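Long-range contacts in bromo domain containing protein (Cryptosporidium parvum, PDB 5U9N), which probably reads acetylated lysines through its bromodomains, the second of which binds the inhibitor bromosporine: residues E53-I58 / K104-N109; I58-R63 / Q91-P96. One frame throughout, in Å; residues are numbered along the deposited sequence.

Interaction 1. Residues E53-I58 / K104-N109; sequences EACDYI and KLIFSN
This is a loop-to-helix contact near the centre of the chain, in which E53-D56 and Y57, at the start of helix 57-65, lie against helix 96-113. C55 and I106 mark the closest backbone approach, 5.5 Å between CA atoms. The polar anchor is N109. Its ND2 donates to E53 O at 2.7 Å, tilted from the carbonyl plane, with an N-H...O angle of 140°. Two waters extend this grip. One links E53 N to N109 OD1; the other accepts from both C55 N and N109 ND2. With both ends of its amide engaged, N109 is fixed in rotation. The fold is the left-handed four-helix bundle of bromodomains, and the loop leading into helix 57-65 is tied to the bundle. L105 meets E53 at about a right angle, with its CD2 3.5 Å from E53 CD. The E53 carboxylate is also salt-bridged to R101. C55 CB packs against both L105 CD2 (3.8 Å) and I106 CG1 (3.9 Å). I106 reaches past C55: CG1 lies anti to its carbonyl carbon (chi1 -69°), and CD1 extends to 3.5 Å from D56 CA. That same methyl touches Y57 CD1 at 3.7 Å. The Y57 hydroxyl comes in at the edge of the F107 ring, in its plane, with OH 3.3 Å from CZ. D56 points away and caps a backbone N of helix 57-65; its OD1 also bonds T59 OG1.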
loop_
_atom_site.group_PDB
_atom_site.type_symbol
_atom_site.label_atom_id
_atom_site.label_comp_id
_atom_site.label_asym_id
_atom_site.label_seq_id
_atom_site.Cartn_x
_atom_site.Cartn_y
_atom_site.Cartn_z
ATOM N N GLU A 53 -5.204 7.193 9.747
ATOM C CA GLU A 53 -3.837 6.748 9.447
ATOM C C GLU A 53 -3.617 6.632 7.928
ATOM O O GLU A 53 -3.878 5.594 7.344
ATOM C CB GLU A 53 -3.542 5.401 10.139
ATOM C CG GLU A 53 -2.058 5.026 10.150
ATOM C CD GLU A 53 -1.723 3.603 10.600
ATOM O OE1 GLU A 53 -2.654 2.848 10.978
ATOM O OE2 GLU A 53 -0.521 3.243 10.559
ATOM N N ALA A 54 -3.085 7.676 7.308
ATOM C CA ALA A 54 -2.780 7.629 5.873
ATOM C C ALA A 54 -1.520 6.797 5.606
ATOM O O ALA A 54 -0.689 6.641 6.495
ATOM C CB ALA A 54 -2.595 9.023 5.329
ATOM N N CYS A 55 -1.400 6.234 4.396
ATOM C CA CYS A 55 -0.215 5.468 4.017
ATOM C C CYS A 55 -0.053 5.427 2.479
ATOM O O CYS A 55 -0.992 5.756 1.743
ATOM C CB CYS A 55 -0.278 4.061 4.604
ATOM S SG CYS A 55 1.321 3.215 4.647
ATOM N N ASP A 56 1.140 5.004 1.994
ATOM C CA ASP A 56 1.413 4.927 0.545
ATOM C C ASP A 56 2.696 4.151 0.278
ATOM O O ASP A 56 3.436 3.854 1.206
ATOM C CB ASP A 56 1.494 6.326 -0.073
ATOM C CG ASP A 56 2.227 7.306 0.801
ATOM O OD1 ASP A 56 3.474 7.314 0.759
ATOM O OD2 ASP A 56 1.563 7.979 1.625
ATOM N N TYR A 57 2.937 3.804 -0.993
ATOM C CA TYR A 57 4.045 2.927 -1.393
ATOM C C TYR A 57 5.393 3.514 -1.100
ATOM O O TYR A 57 6.272 2.788 -0.644
ATOM C CB TYR A 57 3.982 2.596 -2.903
ATOM C CG TYR A 57 2.750 1.842 -3.376
ATOM C CD1 TYR A 57 2.050 0.987 -2.518
ATOM C CD2 TYR A 57 2.346 1.896 -4.703
ATOM C CE1 TYR A 57 0.964 0.238 -2.972
ATOM C CE2 TYR A 57 1.263 1.156 -5.164
ATOM C CZ TYR A 57 0.573 0.329 -4.298
ATOM O OH TYR A 57 -0.487 -0.408 -4.772
ATOM N N ILE A 58 5.607 4.785 -1.421
ATOM C CA ILE A 58 6.926 5.399 -1.206
ATOM C C ILE A 58 7.228 5.460 0.306
ATOM O O ILE A 58 8.372 5.231 0.700
ATOM C CB ILE A 58 7.028 6.799 -1.894
ATOM C CG1 ILE A 58 8.506 7.257 -1.989
ATOM C CG2 ILE A 58 6.189 7.870 -1.167
ATOM C CD1 ILE A 58 9.440 6.284 -2.827
ATOM N N LYS A 104 -2.240 -3.152 3.069
ATOM C CA LYS A 104 -3.692 -3.285 3.059
ATOM C C LYS A 104 -4.380 -2.032 3.583
ATOM O O LYS A 104 -5.486 -1.727 3.145
ATOM C CB LYS A 104 -4.126 -4.487 3.851
ATOM C CG LYS A 104 -3.773 -5.779 3.167
ATOM C CD LYS A 104 -4.319 -6.954 3.938
ATOM C CE LYS A 104 -4.408 -8.196 3.108
ATOM N NZ LYS A 104 -4.851 -9.379 3.936
ATOM N N LEU A 105 -3.711 -1.282 4.467
ATOM C CA LEU A 105 -4.207 0.011 4.980
ATOM C C LEU A 105 -4.416 1.027 3.830
ATOM O O LEU A 105 -5.356 1.809 3.869
ATOM C CB LEU A 105 -3.198 0.576 6.016
ATOM C CG LEU A 105 -3.488 1.934 6.610
ATOM C CD1 LEU A 105 -4.731 1.904 7.464
ATOM C CD2 LEU A 105 -2.322 2.408 7.415
ATOM N N ILE A 106 -3.522 1.012 2.833
ATOM C CA ILE A 106 -3.586 1.865 1.637
ATOM C C ILE A 106 -4.897 1.612 0.892
ATOM O O ILE A 106 -5.551 2.546 0.470
ATOM C CB ILE A 106 -2.355 1.577 0.705
ATOM C CG1 ILE A 106 -1.056 2.062 1.351
ATOM C CG2 ILE A 106 -2.515 2.232 -0.692
ATOM C CD1 ILE A 106 0.211 1.633 0.607
ATOM N N PHE A 107 -5.232 0.355 0.668
ATOM C CA PHE A 107 -6.425 -0.012 -0.099
ATOM C C PHE A 107 -7.729 0.147 0.709
ATOM O O PHE A 107 -8.728 0.522 0.110
ATOM C CB PHE A 107 -6.296 -1.451 -0.628
ATOM C CG PHE A 107 -5.033 -1.671 -1.446
ATOM C CD1 PHE A 107 -4.603 -0.720 -2.367
ATOM C CD2 PHE A 107 -4.244 -2.795 -1.247
ATOM C CE1 PHE A 107 -3.413 -0.894 -3.071
ATOM C CE2 PHE A 107 -3.039 -2.953 -1.934
ATOM C CZ PHE A 107 -2.617 -1.985 -2.816
ATOM N N SER A 108 -7.727 -0.069 2.049
ATOM C CA SER A 108 -8.936 0.101 2.845
ATOM C C SER A 108 -9.242 1.563 3.070
ATOM O O SER A 108 -10.416 1.924 3.178
ATOM C CB SER A 108 -8.821 -0.622 4.187
ATOM O OG SER A 108 -7.778 -0.125 5.003
ATOM N N ASN A 109 -8.210 2.418 3.170
ATOM C CA ASN A 109 -8.443 3.864 3.320
ATOM C C ASN A 109 -9.092 4.404 2.041
ATOM O O ASN A 109 -10.049 5.173 2.098
ATOM C CB ASN A 109 -7.125 4.612 3.583
ATOM C CG ASN A 109 -6.546 4.371 4.950
ATOM O OD1 ASN A 109 -7.193 3.815 5.840
ATOM N ND2 ASN A 109 -5.302 4.775 5.141
HETATM O O HOH W 1 -6.922 4.710 8.610
HETATM O O HOH W 2 -3.898 6.363 2.889
#

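Interaction 2. Residues I58-R63 / Q91-P96; sequences ITIEKR and QTIENP
R63 and the loop residues Q91-I93 form a contact with two unlike halves, a packed apolar one at I93 and a looser polar one at Q91. On the packed side, the buried I93 side chain turns its end toward helix 57-65. Chi1 (-64°) sets CG1 anti to the carbonyl carbon, and chi2, pulled off the staggered value to 149°, brings CD1 to 3.5 Å from R63 CB. The same methyl lies 3.6 Å from I60 O and touches I60 CG2. The backbone here is held lightly. R63 O accepts two weak hydrogen bonds, from I93 N and from T92 OG1, both at 3.4 Å. T92 CA adds a CH...O contact to this oxygen. R63 O therefore gathers three long approaches rather than one short bond.

The Q91 side is looser. Q91 is exposed and poorly ordered, so its placement is less certain. R63 and Q91 run side by side and point the same way, with the guanidinium and amide planes 39° apart. Q91 OE1 sits 3.5 Å from R63 NH1, over one face of the guanidinium and offset toward its rim. R63 NH2 and Q91 NE2 are both donors and make no bond. A water in the guanidinium plane accepts from R63 NH2 at 2.7 Å and donates weakly to T92 O.

The contact brings the chain back beside helix 57-65 after the unmodelled 68-89 region. From there, N95 caps the start of helix 96-113 through E98 N, while P96 packs on helix 143-148 and I60 packs on F99, L102 and V103 of helix 96-113.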
loop_
_atom_site.group_PDB
_atom_site.type_symbol
_atom_site.label_atom_id
_atom_site.label_comp_id
_atom_site.label_asym_id
_atom_site.label_seq_id
_atom_site.Cartn_x
_atom_site.Cartn_y
_atom_site.Cartn_z
ATOM N N ILE A 58 5.607 4.785 -1.421
ATOM C CA ILE A 58 6.926 5.399 -1.206
ATOM C C ILE A 58 7.228 5.460 0.306
ATOM O O ILE A 58 8.372 5.231 0.700
ATOM C CB ILE A 58 7.028 6.799 -1.894
ATOM C CG1 ILE A 58 8.506 7.257 -1.989
ATOM C CG2 ILE A 58 6.189 7.870 -1.167
ATOM C CD1 ILE A 58 9.440 6.284 -2.827
ATOM N N THR A 59 6.185 5.678 1.149
ATOM C CA THR A 59 6.338 5.707 2.618
ATOM C C THR A 59 6.677 4.294 3.146
ATOM O O THR A 59 7.509 4.167 4.022
ATOM C CB THR A 59 5.070 6.264 3.286
ATOM O OG1 THR A 59 4.940 7.629 2.949
ATOM C CG2 THR A 59 5.108 6.140 4.795
ATOM N N ILE A 60 6.051 3.255 2.598
ATOM C CA ILE A 60 6.348 1.871 2.991
ATOM C C ILE A 60 7.768 1.506 2.540
ATOM O O ILE A 60 8.520 0.917 3.322
ATOM C CB ILE A 60 5.301 0.878 2.415
ATOM C CG1 ILE A 60 3.937 1.097 3.066
ATOM C CG2 ILE A 60 5.761 -0.563 2.630
ATOM C CD1 ILE A 60 2.778 0.254 2.419
ATOM N N GLU A 61 8.111 1.805 1.254
ATOM C CA GLU A 61 9.459 1.548 0.700
ATOM C C GLU A 61 10.544 2.168 1.570
ATOM O O GLU A 61 11.533 1.514 1.860
ATOM C CB GLU A 61 9.591 2.104 -0.736
ATOM C CG GLU A 61 10.983 1.870 -1.336
ATOM C CD GLU A 61 11.126 2.143 -2.821
ATOM O OE1 GLU A 61 12.074 1.600 -3.432
ATOM O OE2 GLU A 61 10.286 2.886 -3.379
ATOM N N LYS A 62 10.373 3.436 1.959
ATOM C CA LYS A 62 11.336 4.119 2.823
ATOM C C LYS A 62 11.390 3.480 4.236
ATOM O O LYS A 62 12.457 3.455 4.839
ATOM C CB LYS A 62 11.004 5.618 2.930
ATOM C CG LYS A 62 11.365 6.405 1.667
ATOM C CD LYS A 62 10.961 7.881 1.778
ATOM C CE LYS A 62 11.392 8.691 0.578
ATOM N N ARG A 63 10.250 2.958 4.753
ATOM C CA ARG A 63 10.237 2.260 6.050
ATOM C C ARG A 63 10.973 0.884 5.974
ATOM O O ARG A 63 11.526 0.439 6.983
ATOM C CB ARG A 63 8.809 2.044 6.547
ATOM C CG ARG A 63 8.129 3.282 7.104
ATOM C CD ARG A 63 7.036 2.898 8.081
ATOM N NE ARG A 63 6.011 3.929 8.197
ATOM C CZ ARG A 63 5.007 3.898 9.072
ATOM N NH1 ARG A 63 4.111 4.878 9.099
ATOM N NH2 ARG A 63 4.896 2.888 9.934
ATOM N N GLN A 91 10.331 5.723 11.079
ATOM C CA GLN A 91 9.929 4.413 11.610
ATOM C C GLN A 91 10.463 3.275 10.714
ATOM O O GLN A 91 10.894 3.531 9.589
ATOM C CB GLN A 91 8.394 4.334 11.714
ATOM C CG GLN A 91 7.781 5.452 12.567
ATOM C CD GLN A 91 6.300 5.591 12.335
ATOM O OE1 GLN A 91 5.837 6.540 11.695
ATOM N NE2 GLN A 91 5.523 4.651 12.853
ATOM N N THR A 92 10.452 2.032 11.223
ATOM C CA THR A 92 10.937 0.869 10.465
ATOM C C THR A 92 9.951 -0.292 10.595
ATOM O O THR A 92 9.358 -0.483 11.658
ATOM C CB THR A 92 12.351 0.463 10.940
ATOM O OG1 THR A 92 12.950 -0.382 9.949
ATOM C CG2 THR A 92 12.339 -0.256 12.290
ATOM N N ILE A 93 9.782 -1.063 9.511
ATOM C CA ILE A 93 8.884 -2.222 9.484
ATOM C C ILE A 93 9.610 -3.425 10.147
ATOM O O ILE A 93 10.593 -3.927 9.600
ATOM C CB ILE A 93 8.422 -2.532 8.017
ATOM C CG1 ILE A 93 7.581 -1.375 7.462
ATOM C CG2 ILE A 93 7.598 -3.844 7.962
ATOM C CD1 ILE A 93 7.676 -1.193 6.099
ATOM N N GLU A 94 9.109 -3.876 11.329
ATOM C CA GLU A 94 9.761 -4.921 12.121
ATOM C C GLU A 94 9.558 -6.306 11.553
ATOM O O GLU A 94 10.332 -7.189 11.888
ATOM C CB GLU A 94 9.244 -4.914 13.571
ATOM C CG GLU A 94 9.826 -3.810 14.445
ATOM C CD GLU A 94 9.442 -3.934 15.913
ATOM O OE1 GLU A 94 9.706 -5.008 16.503
ATOM O OE2 GLU A 94 8.848 -2.976 16.463
ATOM N N ASN A 95 8.487 -6.541 10.760
ATOM C CA ASN A 95 8.221 -7.903 10.274
ATOM C C ASN A 95 7.267 -7.915 9.064
ATOM O O ASN A 95 6.667 -6.897 8.743
ATOM C CB ASN A 95 7.632 -8.753 11.419
ATOM C CG ASN A 95 6.588 -8.039 12.238
ATOM O OD1 ASN A 95 5.617 -7.499 11.719
ATOM N ND2 ASN A 95 6.789 -7.979 13.512
ATOM N N PRO A 96 7.078 -9.084 8.407
ATOM C CA PRO A 96 6.149 -9.139 7.267
ATOM C C PRO A 96 4.692 -8.864 7.666
ATOM O O PRO A 96 3.894 -8.473 6.832
ATOM C CB PRO A 96 6.309 -10.593 6.758
ATOM C CG PRO A 96 7.563 -11.074 7.327
ATOM C CD PRO A 96 7.716 -10.401 8.631
HETATM O O HOH W 3 6.523 0.840 10.633
#

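Interactions 1 and 2 share helix 57-65. Interaction 1 secures the loop entering it; interaction 2 secures the connection leaving it for helix 96-113. Their centres are 12 Å apart. I60 joins them: its CD1 is 3.4 Å from I106 CD1, and its CG1 is 3.7 Å from C55 SG. In sequence, both segments of interaction 2 fall between the outer ends of interaction 1, with I58 common to the two. Interaction 1 is nearer the bromosporine pocket, with the I106 side chain about 6 Å from the ligand. The I60 side chain is about 12 Å from it. The pocket residues C110, F113 and N114 follow N109 in the chain.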